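Local coordinates for protein shikimate 5-dehydrogenase (Mycobacterium fortuitum subsp. fortuitum DSM 46621, PDB 4XIJ) that probably catalyses the NADP-dependent interconversion of 3-dehydroshikimate and shikimate, a step in the chorismate route to the aromatic amino acids, at residues 39-44 with 259-264; 12-17 with 66-71; 129-134 with 153-158; 123-128 with 194-199. One frame throughout, in Å; residues are numbered along the deposited sequence.

Two pairs of contacts lie on opposite sides of the chain's centre. Contacts 1 and 2 share the substrate-binding half, their centres 10 Å apart: Trp44 CD1 packs on Arg14 N at 3.4 Å, and the Phe260 side chain reaches Leu70. Contacts 3 and 4 share the parallel sheet of the other half, with centres 11 Å apart; Leu130 O lies 2.9 Å from Val198 N, a probable hydrogen bond between neighbouring strands. Centres of contacts 2 and 3 are about 37 Å apart. A sulfate ion, probably from the crystallisation liquor, lies about 5 Å from the Ser71 side chain in contact 2 and may mark a pocket, while Gly133 in contact 3 belongs to a Rossmann-type glycine pattern consistent with dinucleotide binding.

Contact 1 (39-44 with 259-264); sequences LGLPSW and QFTGMP
This is an apolar surface contact in which Leu39, Leu41 and Trp44, in the loop between helix 28-38 and strand 45-50, pack on the C-terminal end of helix 246-261 and the turn that follows it. The two segments bury 292 Å² in all and meet through van der Waals contact. Thr261 lies at the middle of the contact: its CG2 lies 3.8 Å from Trp44 CZ3, approaching the indole obliquely, and also meets Leu41 CD1. That same Leu41 methyl sits 3.9 Å above the indole plane, over its centre, so leucine, indole and threonine methyl pack as one cluster. At the rim of the indole, in its plane, Phe260 O lies 3.6 Å from Trp44 CH2. Leu39 and Met263 run antiparallel alongside one another, with Leu39 CD2 4.0 Å from Met263 CB; in the conformer given, a bend at chi3 (70°) folds Met263 CE back to the same leucine methyl. Thr261 OG1 is turned between its own backbone N and carbonyl carbon (chi1 65°), where it accepts from Met263 N at 3.1 Å and also bonds Val257 O in the preceding helical turn. Tyr36 of helix 28-38 meets Trp44 edge-to-face. Both segments leave helices through glycines of positive phi: Gly40 closes a Schellman motif, whereas after Gly262 the chain is held by the ST turn of Thr261, so the arrangement is a packing of two helix C-termini within the substrate-binding half.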
loop_
_atom_site.group_PDB
_atom_site.type_symbol
_atom_site.label_atom_id
_atom_site.label_comp_id
_atom_site.label_asym_id
_atom_site.label_seq_id
_atom_site.Cartn_x
_atom_site.Cartn_y
_atom_site.Cartn_z
ATOM N N LEU A 39 3.570 -5.590 -22.184
ATOM C CA LEU A 39 3.720 -7.052 -22.165
ATOM C C LEU A 39 3.135 -7.734 -23.394
ATOM O O LEU A 39 3.200 -8.957 -23.501
ATOM C CB LEU A 39 3.028 -7.625 -20.916
ATOM C CG LEU A 39 3.716 -7.262 -19.598
ATOM C CD1 LEU A 39 2.825 -7.640 -18.463
ATOM C CD2 LEU A 39 5.096 -7.889 -19.449
ATOM N N GLY A 40 2.598 -6.971 -24.346
ATOM C CA GLY A 40 2.050 -7.588 -25.540
ATOM C C GLY A 40 0.688 -8.203 -25.373
ATOM O O GLY A 40 0.273 -9.093 -26.150
ATOM N N LEU A 41 -0.056 -7.679 -24.398
ATOM C CA LEU A 41 -1.456 -8.092 -24.144
ATOM C C LEU A 41 -2.433 -6.936 -24.344
ATOM O O LEU A 41 -3.178 -6.563 -23.413
ATOM C CB LEU A 41 -1.595 -8.614 -22.711
ATOM C CG LEU A 41 -0.597 -9.713 -22.355
ATOM C CD1 LEU A 41 -0.537 -9.907 -20.796
ATOM C CD2 LEU A 41 -0.995 -11.019 -23.069
ATOM N N PRO A 42 -2.469 -6.379 -25.563
ATOM C CA PRO A 42 -3.255 -5.135 -25.744
ATOM C C PRO A 42 -4.775 -5.357 -25.754
ATOM O O PRO A 42 -5.528 -4.382 -25.731
ATOM C CB PRO A 42 -2.767 -4.626 -27.100
ATOM C CG PRO A 42 -2.391 -5.930 -27.826
ATOM C CD PRO A 42 -1.702 -6.743 -26.784
ATOM N N SER A 43 -5.241 -6.611 -25.791
ATOM C CA SER A 43 -6.692 -6.762 -25.756
ATOM C C SER A 43 -7.220 -7.151 -24.386
ATOM O O SER A 43 -8.434 -7.313 -24.232
ATOM C CB SER A 43 -7.173 -7.744 -26.824
ATOM O OG SER A 43 -6.653 -9.024 -26.585
ATOM N N TRP A 44 -6.347 -7.286 -23.378
ATOM C CA TRP A 44 -6.869 -7.419 -22.011
ATOM C C TRP A 44 -7.579 -6.136 -21.617
ATOM O O TRP A 44 -7.171 -5.016 -22.019
ATOM C CB TRP A 44 -5.734 -7.690 -21.033
ATOM C CG TRP A 44 -5.207 -9.125 -21.060
ATOM C CD1 TRP A 44 -5.140 -9.984 -22.135
ATOM C CD2 TRP A 44 -4.661 -9.806 -19.957
ATOM N NE1 TRP A 44 -4.606 -11.193 -21.736
ATOM C CE2 TRP A 44 -4.282 -11.099 -20.405
ATOM C CE3 TRP A 44 -4.453 -9.459 -18.613
ATOM C CZ2 TRP A 44 -3.705 -12.045 -19.555
ATOM C CZ3 TRP A 44 -3.852 -10.422 -17.760
ATOM C CH2 TRP A 44 -3.520 -11.701 -18.238
ATOM N N GLN A 259 1.224 -11.118 -10.653
ATOM C CA GLN A 259 0.300 -12.188 -10.322
ATOM C C GLN A 259 -0.774 -12.406 -11.389
ATOM O O GLN A 259 -1.209 -13.557 -11.617
ATOM C CB GLN A 259 -0.367 -11.916 -8.964
ATOM C CG GLN A 259 0.652 -12.040 -7.816
ATOM C CD GLN A 259 0.003 -11.916 -6.457
ATOM O OE1 GLN A 259 -1.003 -12.558 -6.191
ATOM N NE2 GLN A 259 0.563 -11.077 -5.584
ATOM N N PHE A 260 -1.246 -11.317 -12.015
ATOM C CA PHE A 260 -2.325 -11.475 -13.004
ATOM C C PHE A 260 -1.780 -12.066 -14.316
ATOM O O PHE A 260 -2.479 -12.842 -14.982
ATOM C CB PHE A 260 -3.010 -10.151 -13.361
ATOM C CG PHE A 260 -3.805 -9.459 -12.228
ATOM C CD1 PHE A 260 -3.814 -9.931 -10.903
ATOM C CD2 PHE A 260 -4.537 -8.292 -12.523
ATOM C CE1 PHE A 260 -4.520 -9.252 -9.908
ATOM C CE2 PHE A 260 -5.254 -7.590 -11.514
ATOM C CZ PHE A 260 -5.237 -8.084 -10.208
ATOM N N THR A 261 -0.583 -11.642 -14.722
ATOM C CA THR A 261 -0.080 -12.014 -16.068
ATOM C C THR A 261 0.893 -13.155 -16.074
ATOM O O THR A 261 1.135 -13.728 -17.126
ATOM C CB THR A 261 0.641 -10.841 -16.774
ATOM O OG1 THR A 261 1.825 -10.520 -16.032
ATOM C CG2 THR A 261 -0.281 -9.635 -16.856
ATOM N N GLY A 262 1.477 -13.449 -14.919
ATOM C CA GLY A 262 2.565 -14.419 -14.846
ATOM C C GLY A 262 3.886 -13.963 -15.449
ATOM O O GLY A 262 4.800 -14.788 -15.616
ATOM N N MET A 263 3.994 -12.679 -15.776
ATOM C CA MET A 263 5.185 -12.118 -16.415
ATOM C C MET A 263 5.839 -11.100 -15.474
ATOM O O MET A 263 5.154 -10.458 -14.665
ATOM C CB MET A 263 4.804 -11.469 -17.749
ATOM C CG MET A 263 3.819 -12.331 -18.546
ATOM S SD MET A 263 3.199 -11.512 -20.032
ATOM C CE MET A 263 4.752 -11.616 -20.835
ATOM N N PRO A 264 7.163 -10.931 -15.561
ATOM C CA PRO A 264 7.834 -9.870 -14.790
ATOM C C PRO A 264 7.254 -8.493 -15.106
ATOM O O PRO A 264 6.903 -8.212 -16.265
ATOM C CB PRO A 264 9.281 -9.977 -15.241
ATOM C CG PRO A 264 9.402 -11.430 -15.672
ATOM C CD PRO A 264 8.109 -11.719 -16.354
#

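Contact 2 (12-17 with 66-71); sequences DSRKAA and EWVGLS
The Trp67 indole carries Lys15 CB over one face, 3.7 Å from the centroid of the six-membered ring and only 12° off its normal, a CH-pi contact; Ala17 CB meets the ring edge at CZ3. The guanidinium of Arg14 is the second flat group. Val68 CB lies over the centre of one of its faces, 3.6 Å above the plane, while Glu66 O and Trp67 O lie at its edge. Bends at chi2 and chi3 curl the arginine back to its neighbour strand, where NE donates to Glu66 O at 2.9 Å, from well above the carbonyl plane. Lys15 N reaches the same oxygen from the opposite face at 3.0 Å, so two donors grip one carbonyl. Lys15 O then accepts from Val68 N at 2.9 Å, and Ala17 O from Ser71 N at 2.8 Å. Between these bonds the parallel pairing is less regular: Val68 has phi/psi of -100°/-30°, away from extended values. Lys15 lies along the indole as far as CE, with CG and CD also beside Glu66 CG, and its NZ bonds Thr45 OG1. Strand 15-20 thus lies between strands 45-50 and 67-72 in the mixed sheet; strand 99-102 flanks the latter through backbone bonds of Val68 with Arg102 and Leu70 with Leu100. Tyr36 of helix 28-38 touches Ala16, and Ser28 and His32 of that helix touch Ser71.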
loop_
_atom_site.group_PDB
_atom_site.type_symbol
_atom_site.label_atom_id
_atom_site.label_comp_id
_atom_site.label_asym_id
_atom_site.label_seq_id
_atom_site.Cartn_x
_atom_site.Cartn_y
_atom_site.Cartn_z
ATOM N N ASP A 12 -7.045 -14.607 -27.660
ATOM C CA ASP A 12 -7.880 -14.561 -26.477
ATOM C C ASP A 12 -7.379 -13.467 -25.553
ATOM O O ASP A 12 -6.233 -12.968 -25.671
ATOM C CB ASP A 12 -7.874 -15.889 -25.726
ATOM C CG ASP A 12 -8.652 -16.969 -26.435
ATOM O OD1 ASP A 12 -9.454 -16.644 -27.334
ATOM O OD2 ASP A 12 -8.459 -18.160 -26.076
ATOM N N SER A 13 -8.246 -13.083 -24.632
ATOM C CA SER A 13 -7.872 -12.059 -23.688
ATOM C C SER A 13 -8.562 -12.288 -22.372
ATOM O O SER A 13 -9.465 -13.141 -22.231
ATOM C CB SER A 13 -8.225 -10.677 -24.220
ATOM O OG SER A 13 -9.615 -10.604 -24.464
ATOM N N ARG A 14 -8.135 -11.488 -21.407
ATOM C CA ARG A 14 -8.610 -11.622 -20.035
ATOM C C ARG A 14 -9.173 -10.298 -19.541
ATOM O O ARG A 14 -8.962 -9.257 -20.148
ATOM C CB ARG A 14 -7.468 -12.094 -19.135
ATOM C CG ARG A 14 -6.853 -13.435 -19.538
ATOM C CD ARG A 14 -7.839 -14.613 -19.564
ATOM N NE ARG A 14 -8.456 -14.909 -18.257
ATOM C CZ ARG A 14 -7.891 -15.649 -17.290
ATOM N NH1 ARG A 14 -6.686 -16.179 -17.463
ATOM N NH2 ARG A 14 -8.540 -15.884 -16.150
ATOM N N LYS A 15 -9.937 -10.356 -18.451
ATOM C CA LYS A 15 -10.577 -9.196 -17.864
ATOM C C LYS A 15 -10.119 -8.980 -16.438
ATOM O O LYS A 15 -9.978 -9.933 -15.642
ATOM C CB LYS A 15 -12.095 -9.357 -17.861
ATOM C CG LYS A 15 -12.668 -9.614 -19.293
ATOM C CD LYS A 15 -14.181 -9.516 -19.277
ATOM C CE LYS A 15 -14.592 -8.028 -19.246
ATOM N NZ LYS A 15 -14.290 -7.295 -20.539
ATOM N N ALA A 16 -9.921 -7.708 -16.123
ATOM C CA ALA A 16 -9.596 -7.293 -14.763
ATOM C C ALA A 16 -10.340 -6.010 -14.416
ATOM O O ALA A 16 -10.916 -5.349 -15.299
ATOM C CB ALA A 16 -8.047 -7.122 -14.586
ATOM N N ALA A 17 -10.318 -5.626 -13.153
ATOM C CA ALA A 17 -10.982 -4.396 -12.741
ATOM C C ALA A 17 -10.473 -3.949 -11.394
ATOM O O ALA A 17 -9.875 -4.744 -10.636
ATOM C CB ALA A 17 -12.515 -4.571 -12.651
ATOM N N GLU A 66 -13.098 -15.848 -17.544
ATOM C CA GLU A 66 -12.258 -14.872 -18.221
ATOM C C GLU A 66 -11.671 -13.807 -17.283
ATOM O O GLU A 66 -10.675 -13.143 -17.644
ATOM C CB GLU A 66 -13.037 -14.190 -19.364
ATOM C CG GLU A 66 -14.110 -13.215 -18.963
ATOM C CD GLU A 66 -15.474 -13.835 -18.659
ATOM O OE1 GLU A 66 -15.556 -15.067 -18.387
ATOM O OE2 GLU A 66 -16.479 -13.063 -18.696
ATOM N N TRP A 67 -12.246 -13.676 -16.087
ATOM C CA TRP A 67 -11.758 -12.699 -15.115
ATOM C C TRP A 67 -10.543 -13.267 -14.441
ATOM O O TRP A 67 -10.626 -14.298 -13.740
ATOM C CB TRP A 67 -12.868 -12.342 -14.116
ATOM C CG TRP A 67 -13.898 -11.462 -14.776
ATOM C CD1 TRP A 67 -14.984 -11.862 -15.536
ATOM C CD2 TRP A 67 -13.913 -10.032 -14.769
ATOM N NE1 TRP A 67 -15.669 -10.746 -15.981
ATOM C CE2 TRP A 67 -15.038 -9.618 -15.509
ATOM C CE3 TRP A 67 -13.094 -9.053 -14.173
ATOM C CZ2 TRP A 67 -15.366 -8.255 -15.688
ATOM C CZ3 TRP A 67 -13.414 -7.706 -14.353
ATOM C CH2 TRP A 67 -14.543 -7.325 -15.115
ATOM N N VAL A 68 -9.420 -12.559 -14.594
ATOM C CA VAL A 68 -8.133 -13.053 -14.146
ATOM C C VAL A 68 -7.727 -12.446 -12.809
ATOM O O VAL A 68 -6.974 -13.056 -12.055
ATOM C CB VAL A 68 -7.031 -12.747 -15.214
ATOM C CG1 VAL A 68 -6.779 -11.231 -15.374
ATOM C CG2 VAL A 68 -5.736 -13.501 -14.927
ATOM N N GLY A 69 -8.147 -11.216 -12.521
ATOM C CA GLY A 69 -7.684 -10.538 -11.309
ATOM C C GLY A 69 -8.493 -9.286 -11.038
ATOM O O GLY A 69 -9.077 -8.721 -11.970
ATOM N N LEU A 70 -8.531 -8.892 -9.769
ATOM C CA LEU A 70 -9.148 -7.647 -9.347
ATOM C C LEU A 70 -8.256 -6.903 -8.387
ATOM O O LEU A 70 -7.658 -7.515 -7.491
ATOM C CB LEU A 70 -10.489 -7.915 -8.655
ATOM C CG LEU A 70 -11.509 -8.719 -9.439
ATOM C CD1 LEU A 70 -12.586 -9.244 -8.490
ATOM C CD2 LEU A 70 -12.087 -7.826 -10.528
ATOM N N SER A 71 -8.173 -5.594 -8.542
ATOM C CA SER A 71 -7.654 -4.719 -7.518
ATOM C C SER A 71 -8.826 -4.263 -6.661
ATOM O O SER A 71 -9.917 -4.069 -7.182
ATOM C CB SER A 71 -6.943 -3.528 -8.155
ATOM O OG SER A 71 -5.915 -3.990 -9.057
#

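Contact 3 (129-134 with 153-158); sequences ALVIGS and ITIVAR
Leu130 lies alongside Thr154, pointing the same way, with CD2 3.7 Å from Thr154 CB; its CB also meets Val156 CG2. On the same sheet face Ile132 reaches over Val156, CD1 to CB 3.8 Å, because CG1 stands beside its backbone N (chi1 -42°) and a further bend at chi2 turns the terminal methyl toward the neighbouring strand. The other face carries Val131, whose CG2 meets Ile153 CG2 while its CB meets Ile155 CD1 at 4.0 Å. Leu145 of helix 138-147 packs on Val131 and Ile153, so this face lies beneath the crossover helix. The pairing is regular and parallel, its strand axes 4.7 Å apart at closest approach and inclined by 28°. Val156 N donates to Val131 O at 2.8 Å, and Gly133 N gives Val156 O an equally short bond. Strand 128-132, helix 138-147 and strand 152-157 form a beta-alpha-beta unit, and Gly133, with phi 103°, begins the turn after the first strand in a pattern consistent with a Rossmann dinucleotide-binding motif. A water donates to Ala129 O and also bonds Thr154 OG1 at 2.7 Å, bridging the hydroxyl to the neighbouring strand's backbone near the start of the two strands. Chemically, the backbone polar groups are paired in regular bonds between largely apolar faces, as expected of a buried parallel sheet, although buried Gly133 O has no hydrogen-bond partner in the model.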
loop_
_atom_site.group_PDB
_atom_site.type_symbol
_atom_site.label_atom_id
_atom_site.label_comp_id
_atom_site.label_asym_id
_atom_site.label_seq_id
_atom_site.Cartn_x
_atom_site.Cartn_y
_atom_site.Cartn_z
ATOM N N ALA A 129 12.014 2.248 13.077
ATOM C CA ALA A 129 11.140 2.951 12.114
ATOM C C ALA A 129 9.945 3.538 12.797
ATOM O O ALA A 129 9.446 2.954 13.762
ATOM C CB ALA A 129 10.656 1.979 10.993
ATOM N N LEU A 130 9.483 4.679 12.298
ATOM C CA LEU A 130 8.263 5.327 12.783
ATOM C C LEU A 130 7.147 5.136 11.766
ATOM O O LEU A 130 7.381 5.194 10.553
ATOM C CB LEU A 130 8.460 6.853 12.955
ATOM C CG LEU A 130 9.739 7.262 13.695
ATOM C CD1 LEU A 130 9.803 8.794 13.818
ATOM C CD2 LEU A 130 9.840 6.593 15.100
ATOM N N VAL A 131 5.926 4.962 12.252
ATOM C CA VAL A 131 4.721 5.119 11.436
ATOM C C VAL A 131 4.062 6.380 11.967
ATOM O O VAL A 131 3.784 6.513 13.182
ATOM C CB VAL A 131 3.792 3.915 11.549
ATOM C CG1 VAL A 131 2.495 4.168 10.804
ATOM C CG2 VAL A 131 4.496 2.691 11.017
ATOM N N ILE A 132 3.858 7.363 11.092
ATOM C CA ILE A 132 3.179 8.598 11.525
ATOM C C ILE A 132 1.696 8.441 11.188
ATOM O O ILE A 132 1.345 8.327 10.009
ATOM C CB ILE A 132 3.734 9.882 10.831
ATOM C CG1 ILE A 132 5.272 9.919 10.709
ATOM C CG2 ILE A 132 3.193 11.129 11.540
ATOM C CD1 ILE A 132 5.996 9.770 12.009
ATOM N N GLY A 133 0.831 8.481 12.195
ATOM C CA GLY A 133 -0.600 8.299 12.015
ATOM C C GLY A 133 -1.071 6.916 12.428
ATOM O O GLY A 133 -0.255 5.975 12.612
ATOM N N SER A 134 -2.383 6.784 12.582
ATOM C CA SER A 134 -2.997 5.544 13.064
ATOM C C SER A 134 -4.221 5.163 12.260
ATOM O O SER A 134 -5.034 4.371 12.730
ATOM C CB SER A 134 -3.384 5.651 14.546
ATOM O OG SER A 134 -4.301 6.717 14.753
ATOM N N ILE A 153 9.205 -0.746 15.835
ATOM C CA ILE A 153 8.246 0.096 15.151
ATOM C C ILE A 153 7.565 0.971 16.180
ATOM O O ILE A 153 6.971 0.462 17.144
ATOM C CB ILE A 153 7.203 -0.768 14.416
ATOM C CG1 ILE A 153 7.907 -1.625 13.362
ATOM C CG2 ILE A 153 6.170 0.104 13.775
ATOM C CD1 ILE A 153 7.029 -2.707 12.748
ATOM N N THR A 154 7.713 2.281 16.032
ATOM C CA THR A 154 7.062 3.229 16.940
ATOM C C THR A 154 5.908 3.914 16.199
ATOM O O THR A 154 6.101 4.502 15.112
ATOM C CB THR A 154 8.071 4.284 17.448
ATOM O OG1 THR A 154 9.155 3.621 18.103
ATOM C CG2 THR A 154 7.441 5.309 18.423
ATOM N N ILE A 155 4.724 3.872 16.798
ATOM C CA ILE A 155 3.529 4.486 16.220
ATOM C C ILE A 155 3.463 5.903 16.778
ATOM O O ILE A 155 3.276 6.110 17.988
ATOM C CB ILE A 155 2.251 3.714 16.584
ATOM C CG1 ILE A 155 2.393 2.228 16.266
ATOM C CG2 ILE A 155 1.024 4.320 15.848
ATOM C CD1 ILE A 155 2.654 1.838 14.771
ATOM N N VAL A 156 3.638 6.881 15.906
ATOM C CA VAL A 156 3.614 8.302 16.284
ATOM C C VAL A 156 2.263 8.818 15.899
ATOM O O VAL A 156 1.963 8.990 14.716
ATOM C CB VAL A 156 4.768 9.074 15.583
ATOM C CG1 VAL A 156 4.694 10.547 15.858
ATOM C CG2 VAL A 156 6.144 8.476 15.967
ATOM N N ALA A 157 1.416 9.027 16.886
ATOM C CA ALA A 157 0.036 9.376 16.597
ATOM C C ALA A 157 -0.574 10.053 17.815
ATOM O O ALA A 157 -0.029 10.004 18.926
ATOM C CB ALA A 157 -0.796 8.117 16.218
ATOM N N ARG A 158 -1.722 10.669 17.610
ATOM C CA ARG A 158 -2.420 11.372 18.674
ATOM C C ARG A 158 -3.282 10.478 19.546
ATOM O O ARG A 158 -3.415 10.703 20.762
ATOM C CB ARG A 158 -3.316 12.444 18.054
ATOM C CG ARG A 158 -4.078 13.259 19.065
ATOM C CD ARG A 158 -4.839 14.416 18.386
ATOM N NE ARG A 158 -3.898 15.340 17.750
ATOM C CZ ARG A 158 -3.699 15.450 16.437
ATOM N NH1 ARG A 158 -4.417 14.730 15.574
ATOM N NH2 ARG A 158 -2.760 16.285 15.999
HETATM O O HOH W 1 10.991 2.959 16.268
HETATM O O HOH W 2 -4.209 9.100 16.046
#

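Contact 4 (123-128 with 194-199); sequences GTAGDS and ADAAVS
With CG beside its backbone N (chi1 -58°) and the carboxylate turned by chi2 of -55°, Asp195 presents OD2 to the backbone of Asp127 and Ser128. Both amides donate to that one oxygen. Asp127 N, at 3.0 Å, comes from above the carboxylate plane with a bent N-H...O angle of 143°; Ser128 N, also at 3.0 Å, comes from the anti side and closer to the plane. Exchange runs the other way as well: Asp195 N donates to Ser128 O at 2.7 Å, and Ala196 N adds a weak bond to the same oxygen. Donor and acceptor thus face each other twice between Ser128 and Asp195, backbone to side chain and backbone to backbone. Beside this polar clasp Ala125 CB packs on Ala196 CB at 3.8 Å, and Asp195 CB rests 3.5 Å from Ala125 O. Gly126, with positive phi, turns the chain here, its CA 3.9 Å from Asp195 CB. The clasp joins the loop after helix 114-122 to the start of strand 196-199, just where strand 128-132 begins beside it in the parallel sheet. Two amide donors on one carboxylate oxygen would be expected to stabilise the charged form of Asp195, offsetting the nearby like charge of Asp127, whereas buried Ala125 O has no polar partner in the model.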
loop_
_atom_site.group_PDB
_atom_site.type_symbol
_atom_site.label_atom_id
_atom_site.label_comp_id
_atom_site.label_asym_id
_atom_site.label_seq_id
_atom_site.Cartn_x
_atom_site.Cartn_y
_atom_site.Cartn_z
ATOM N N GLY A 123 12.752 0.366 0.284
ATOM C CA GLY A 123 13.955 -0.444 0.147
ATOM C C GLY A 123 14.366 -1.128 1.440
ATOM O O GLY A 123 14.291 -2.365 1.565
ATOM N N THR A 124 14.868 -0.338 2.388
ATOM C CA THR A 124 15.107 -0.808 3.765
ATOM C C THR A 124 14.656 0.306 4.694
ATOM O O THR A 124 14.553 1.473 4.292
ATOM C CB THR A 124 16.600 -1.142 4.017
ATOM O OG1 THR A 124 16.764 -1.734 5.305
ATOM C CG2 THR A 124 17.480 0.137 3.955
ATOM N N ALA A 125 14.371 -0.052 5.941
ATOM C CA ALA A 125 13.999 0.947 6.933
ATOM C C ALA A 125 14.972 0.957 8.125
ATOM O O ALA A 125 14.654 1.522 9.183
ATOM C CB ALA A 125 12.559 0.681 7.423
ATOM N N GLY A 126 16.152 0.329 7.991
ATOM C CA GLY A 126 17.053 0.245 9.134
ATOM C C GLY A 126 16.497 -0.558 10.288
ATOM O O GLY A 126 15.700 -1.480 10.113
ATOM N N ASP A 127 16.899 -0.160 11.489
ATOM C CA ASP A 127 16.541 -0.892 12.712
ATOM C C ASP A 127 15.332 -0.314 13.448
ATOM O O ASP A 127 14.585 -1.043 14.055
ATOM C CB ASP A 127 17.703 -0.917 13.694
ATOM C CG ASP A 127 18.889 -1.708 13.192
ATOM O OD1 ASP A 127 18.806 -2.443 12.162
ATOM O OD2 ASP A 127 19.941 -1.549 13.857
ATOM N N SER A 128 15.163 1.000 13.389
ATOM C CA SER A 128 14.116 1.674 14.139
ATOM C C SER A 128 13.296 2.539 13.181
ATOM O O SER A 128 13.822 3.431 12.508
ATOM C CB SER A 128 14.695 2.544 15.267
ATOM O OG SER A 128 13.633 3.272 15.859
ATOM N N ALA A 194 15.458 7.215 15.206
ATOM C CA ALA A 194 14.834 6.590 14.019
ATOM C C ALA A 194 15.751 6.517 12.805
ATOM O O ALA A 194 16.474 7.464 12.509
ATOM C CB ALA A 194 13.553 7.343 13.643
ATOM N N ASP A 195 15.644 5.416 12.068
ATOM C CA ASP A 195 16.312 5.287 10.745
ATOM C C ASP A 195 15.416 5.647 9.573
ATOM O O ASP A 195 15.891 6.082 8.536
ATOM C CB ASP A 195 16.834 3.865 10.605
ATOM C CG ASP A 195 17.799 3.529 11.731
ATOM O OD1 ASP A 195 18.791 4.279 11.918
ATOM O OD2 ASP A 195 17.556 2.560 12.464
ATOM N N ALA A 196 14.123 5.506 9.772
ATOM C CA ALA A 196 13.185 5.730 8.668
ATOM C C ALA A 196 11.822 6.016 9.237
ATOM O O ALA A 196 11.552 5.663 10.388
ATOM C CB ALA A 196 13.096 4.464 7.740
ATOM N N ALA A 197 10.959 6.605 8.420
ATOM C CA ALA A 197 9.537 6.774 8.791
ATOM C C ALA A 197 8.646 6.610 7.588
ATOM O O ALA A 197 9.074 6.918 6.464
ATOM C CB ALA A 197 9.248 8.153 9.441
ATOM N N VAL A 198 7.411 6.146 7.836
ATOM C CA VAL A 198 6.343 6.157 6.847
ATOM C C VAL A 198 5.289 7.091 7.387
ATOM O O VAL A 198 4.720 6.826 8.434
ATOM C CB VAL A 198 5.732 4.748 6.633
ATOM C CG1 VAL A 198 4.624 4.775 5.557
ATOM C CG2 VAL A 198 6.831 3.765 6.255
ATOM N N SER A 199 4.992 8.151 6.661
ATOM C CA SER A 199 3.972 9.095 7.078
ATOM C C SER A 199 2.668 8.852 6.338
ATOM O O SER A 199 2.621 8.895 5.095
ATOM C CB SER A 199 4.440 10.531 6.823
ATOM O OG SER A 199 3.462 11.418 7.323
#